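PDB 4C47: inner membrane lipoprotein from Salmonella enterica, which is required for proper surface expression of the trimeric autotransporter adhesin SadA and may act directly in its biogenesis. Local coordinates for residues P119-G130 and L147-L158. Numbering follows the deposited sequence.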
loop_
_atom_site.group_PDB
_atom_site.type_symbol
_atom_site.label_atom_id
_atom_site.label_comp_id
_atom_site.label_asym_id
_atom_site.label_seq_id
_atom_site.Cartn_x
_atom_site.Cartn_y
_atom_site.Cartn_z
ATOM N N PRO A 119 5.834 2.416 32.816
ATOM C CA PRO A 119 4.978 3.607 32.846
ATOM C C PRO A 119 5.173 4.473 31.605
ATOM O O PRO A 119 6.265 4.505 31.043
ATOM C CB PRO A 119 5.474 4.367 34.080
ATOM C CG PRO A 119 6.156 3.347 34.924
ATOM C CD PRO A 119 6.748 2.358 33.972
ATOM N N VAL A 120 4.114 5.156 31.188
ATOM C CA VAL A 120 4.214 6.180 30.158
ATOM C C VAL A 120 3.599 7.472 30.691
ATOM O O VAL A 120 2.581 7.443 31.385
ATOM C CB VAL A 120 3.533 5.754 28.832
ATOM C CG1 VAL A 120 4.233 4.543 28.241
ATOM C CG2 VAL A 120 2.059 5.456 29.046
ATOM N N SER A 121 4.222 8.602 30.379
ATOM C CA SER A 121 3.754 9.885 30.886
ATOM C C SER A 121 3.732 10.940 29.794
ATOM O O SER A 121 4.373 10.781 28.755
ATOM C CB SER A 121 4.636 10.358 32.043
ATOM O OG SER A 121 4.612 9.430 33.112
ATOM N N ASN A 122 2.990 12.015 30.045
ATOM C CA ASN A 122 2.907 13.151 29.134
ATOM C C ASN A 122 2.434 12.772 27.735
ATOM O O ASN A 122 2.990 13.226 26.734
ATOM C CB ASN A 122 4.244 13.894 29.071
ATOM C CG ASN A 122 4.757 14.278 30.446
ATOM O OD1 ASN A 122 3.985 14.376 31.400
ATOM N ND2 ASN A 122 6.064 14.494 30.555
ATOM N N LEU A 123 1.409 11.927 27.683
ATOM C CA LEU A 123 0.762 11.569 26.433
ATOM C C LEU A 123 -0.136 12.713 25.982
ATOM O O LEU A 123 -0.728 13.409 26.807
ATOM C CB LEU A 123 -0.078 10.300 26.608
ATOM C CG LEU A 123 0.615 8.939 26.516
ATOM C CD1 LEU A 123 -0.314 7.835 26.990
ATOM C CD2 LEU A 123 1.061 8.666 25.092
ATOM N N ALA A 124 -0.226 12.908 24.672
ATOM C CA ALA A 124 -1.167 13.861 24.102
ATOM C C ALA A 124 -2.122 13.115 23.176
ATOM O O ALA A 124 -1.732 12.146 22.524
ATOM C CB ALA A 124 -0.431 14.958 23.352
ATOM N N PHE A 125 -3.372 13.556 23.122
ATOM C CA PHE A 125 -4.369 12.853 22.326
ATOM C C PHE A 125 -4.928 13.722 21.208
ATOM O O PHE A 125 -5.457 14.801 21.458
ATOM C CB PHE A 125 -5.508 12.354 23.219
ATOM C CG PHE A 125 -5.058 11.445 24.326
ATOM C CD1 PHE A 125 -4.919 10.082 24.112
ATOM C CD2 PHE A 125 -4.775 11.952 25.584
ATOM C CE1 PHE A 125 -4.502 9.247 25.132
ATOM C CE2 PHE A 125 -4.359 11.124 26.606
ATOM C CZ PHE A 125 -4.222 9.769 26.380
ATOM N N ASN A 126 -4.807 13.254 19.972
ATOM C CA ASN A 126 -5.484 13.913 18.863
ATOM C C ASN A 126 -6.912 13.397 18.792
ATOM O O ASN A 126 -7.135 12.192 18.696
ATOM C CB ASN A 126 -4.748 13.662 17.548
ATOM C CG ASN A 126 -3.383 14.324 17.510
ATOM O OD1 ASN A 126 -3.168 15.359 18.138
ATOM N ND2 ASN A 126 -2.454 13.730 16.770
ATOM N N MET A 127 -7.883 14.302 18.864
ATOM C CA MET A 127 -9.280 13.886 18.893
ATOM C C MET A 127 -10.148 14.609 17.872
ATOM O O MET A 127 -10.032 15.821 17.684
ATOM C CB MET A 127 -9.868 14.058 20.295
ATOM C CG MET A 127 -9.248 13.145 21.335
ATOM S SD MET A 127 -9.996 13.367 22.954
ATOM C CE MET A 127 -9.848 15.141 23.145
ATOM N N THR A 128 -11.016 13.844 17.218
ATOM C CA THR A 128 -11.979 14.384 16.266
ATOM C C THR A 128 -13.328 13.760 16.570
ATOM O O THR A 128 -13.413 12.560 16.780
ATOM C CB THR A 128 -11.580 14.046 14.818
ATOM O OG1 THR A 128 -10.258 14.537 14.559
ATOM C CG2 THR A 128 -12.559 14.672 13.829
ATOM N N TRP A 129 -14.388 14.557 16.607
ATOM C CA TRP A 129 -15.682 14.007 16.993
ATOM C C TRP A 129 -16.856 14.669 16.296
ATOM O O TRP A 129 -16.743 15.778 15.772
ATOM C CB TRP A 129 -15.875 14.090 18.511
ATOM C CG TRP A 129 -15.934 15.486 19.033
ATOM C CD1 TRP A 129 -17.054 16.206 19.315
ATOM C CD2 TRP A 129 -14.823 16.338 19.333
ATOM N NE1 TRP A 129 -16.713 17.460 19.777
ATOM C CE2 TRP A 129 -15.346 17.564 19.797
ATOM C CE3 TRP A 129 -13.433 16.184 19.258
ATOM C CZ2 TRP A 129 -14.533 18.625 20.181
ATOM C CZ3 TRP A 129 -12.628 17.246 19.642
ATOM C CH2 TRP A 129 -13.181 18.446 20.095
ATOM N N GLY A 130 -17.992 13.979 16.293
ATOM C CA GLY A 130 -19.196 14.550 15.723
ATOM C C GLY A 130 -20.280 13.538 15.436
ATOM O O GLY A 130 -20.346 12.477 16.062
ATOM N N LEU A 147 -16.905 18.195 11.242
ATOM C CA LEU A 147 -16.224 17.514 12.341
ATOM C C LEU A 147 -15.456 18.477 13.242
ATOM O O LEU A 147 -14.833 19.426 12.766
ATOM C CB LEU A 147 -15.278 16.434 11.807
ATOM C CG LEU A 147 -15.919 15.158 11.256
ATOM C CD1 LEU A 147 -14.852 14.215 10.723
ATOM C CD2 LEU A 147 -16.761 14.469 12.318
ATOM N N LEU A 148 -15.504 18.221 14.546
ATOM C CA LEU A 148 -14.784 19.036 15.516
ATOM C C LEU A 148 -13.508 18.339 15.974
ATOM O O LEU A 148 -13.490 17.124 16.159
ATOM C CB LEU A 148 -15.685 19.355 16.708
ATOM C CG LEU A 148 -16.865 20.270 16.384
ATOM C CD1 LEU A 148 -18.172 19.677 16.880
ATOM C CD2 LEU A 148 -16.636 21.644 16.986
ATOM N N ASN A 149 -12.438 19.108 16.149
ATOM C CA ASN A 149 -11.149 18.530 16.512
ATOM C C ASN A 149 -10.409 19.321 17.586
ATOM O O ASN A 149 -10.599 20.531 17.719
ATOM C CB ASN A 149 -10.259 18.377 15.275
ATOM C CG ASN A 149 -9.109 19.366 15.256
ATOM O OD1 ASN A 149 -9.280 20.528 14.887
ATOM N ND2 ASN A 149 -7.926 18.907 15.654
ATOM N N THR A 150 -9.567 18.624 18.345
ATOM C CA THR A 150 -8.716 19.263 19.344
ATOM C C THR A 150 -7.605 18.327 19.812
ATOM O O THR A 150 -7.686 17.109 19.629
ATOM C CB THR A 150 -9.520 19.733 20.576
ATOM O OG1 THR A 150 -8.750 20.685 21.322
ATOM C CG2 THR A 150 -9.874 18.553 21.472
ATOM N N LYS A 151 -6.565 18.901 20.406
ATOM C CA LYS A 151 -5.490 18.109 20.988
ATOM C C LYS A 151 -5.533 18.223 22.505
ATOM O O LYS A 151 -5.392 19.313 23.057
ATOM C CB LYS A 151 -4.125 18.572 20.475
ATOM C CG LYS A 151 -2.980 17.648 20.873
ATOM C CD LYS A 151 -1.637 18.361 20.834
ATOM C CE LYS A 151 -1.351 18.931 19.456
ATOM N NZ LYS A 151 -1.258 17.862 18.426
ATOM N N MET A 152 -5.735 17.095 23.175
ATOM C CA MET A 152 -5.742 17.069 24.629
ATOM C C MET A 152 -4.349 16.795 25.176
ATOM O O MET A 152 -3.840 15.676 25.077
ATOM C CB MET A 152 -6.714 16.015 25.156
ATOM C CG MET A 152 -6.777 15.963 26.671
ATOM S SD MET A 152 -7.745 14.584 27.304
ATOM C CE MET A 152 -7.602 14.864 29.069
ATOM N N ASP A 153 -3.735 17.830 25.739
ATOM C CA ASP A 153 -2.471 17.685 26.445
ATOM C C ASP A 153 -2.743 17.171 27.851
ATOM O O ASP A 153 -3.517 17.769 28.600
ATOM C CB ASP A 153 -1.736 19.025 26.516
ATOM C CG ASP A 153 -1.009 19.360 25.228
ATOM O OD1 ASP A 153 -0.430 18.436 24.614
ATOM O OD2 ASP A 153 -1.014 20.545 24.830
ATOM N N SER A 154 -2.113 16.059 28.207
ATOM C CA SER A 154 -2.279 15.501 29.541
ATOM C C SER A 154 -0.930 15.248 30.196
ATOM O O SER A 154 0.003 14.759 29.557
ATOM C CB SER A 154 -3.089 14.203 29.492
ATOM O OG SER A 154 -2.252 13.083 29.284
ATOM N N THR A 155 -0.835 15.595 31.473
ATOM C CA THR A 155 0.347 15.291 32.264
ATOM C C THR A 155 0.085 14.020 33.057
ATOM O O THR A 155 0.803 13.704 34.004
ATOM C CB THR A 155 0.692 16.437 33.229
ATOM O OG1 THR A 155 -0.449 16.741 34.042
ATOM C CG2 THR A 155 1.102 17.681 32.452
ATOM N N ILE A 156 -0.956 13.296 32.655
ATOM C CA ILE A 156 -1.362 12.069 33.327
ATOM C C ILE A 156 -0.299 10.983 33.195
ATOM O O ILE A 156 0.169 10.689 32.094
ATOM C CB ILE A 156 -2.686 11.528 32.746
ATOM C CG1 ILE A 156 -3.747 12.632 32.689
ATOM C CG2 ILE A 156 -3.176 10.330 33.546
ATOM C CD1 ILE A 156 -4.077 13.244 34.029
ATOM N N GLU A 157 0.081 10.394 34.323
ATOM C CA GLU A 157 1.000 9.264 34.316
ATOM C C GLU A 157 0.230 7.952 34.364
ATOM O O GLU A 157 -0.506 7.690 35.316
ATOM C CB GLU A 157 1.966 9.339 35.496
ATOM C CG GLU A 157 2.871 8.125 35.615
ATOM C CD GLU A 157 3.852 8.234 36.762
ATOM O OE1 GLU A 157 3.693 9.147 37.601
ATOM O OE2 GLU A 157 4.785 7.407 36.822
ATOM N N LEU A 158 0.402 7.133 33.331
ATOM C CA LEU A 158 -0.286 5.851 33.250
ATOM C C LEU A 158 0.634 4.706 33.659
ATOM O O LEU A 158 1.523 4.311 32.904
ATOM C CB LEU A 158 -0.823 5.620 31.838
ATOM C CG LEU A 158 -1.833 6.650 31.329
ATOM C CD1 LEU A 158 -2.197 6.371 29.880
ATOM C CD2 LEU A 158 -3.076 6.657 32.205
#
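F125 and M152, M127 and T150, and W129 and L148 are the hydrogen-bonded pairs of an antiparallel ladder, each closed by two backbone N-H...O bonds; the strand axes approach to 4.6 Å at 164°. N126-K151 and T128-N149 are the non-hydrogen-bonded pairs between them, and A124-D153 ends the ladder beyond F125-M152. Beyond D153 the register shifts by one residue, and a single bridge, V120 with L158, rejoins the segments. At the shift, S154 takes over: its OG donates to L123 O at 2.9 Å, while its backbone N reaches the same oxygen only weakly.

On the face carrying the aromatic residues, W129 has chi1 65°, which places CG between the backbone N and carbonyl carbon and lays the indole over L148. L148 CB sits 3.9 Å from the centroid of the five-membered ring, 25° off its normal, a CH-pi contact. The indole edge meets T150, with CG2 3.6 Å from W129 CZ3. M127 bends at its last torsion, and its CE touches both T150 CG2 and M152 CB. M152 SD stands obliquely 5.4 Å from the F125 ring centroid, a Met-aromatic contact. Past the shift, L123 CD1 meets L158 CD1 at 3.7 Å.

On the face bearing N126 and K151, K151 runs alongside N126 and bends near its end, bringing NZ to N126 OD1 at 3.2 Å, in the amide plane on a lone pair; NZ also forms a salt bridge with D186.

Within the C-terminal beta-sandwich, 148-153 is an outermost strand of its sheet, while 180-186 flanks 124-130 on its other side. M127, W129 and M152 pack against strand 164-171 of the second sheet, and F125 against L92 of strand 91-102.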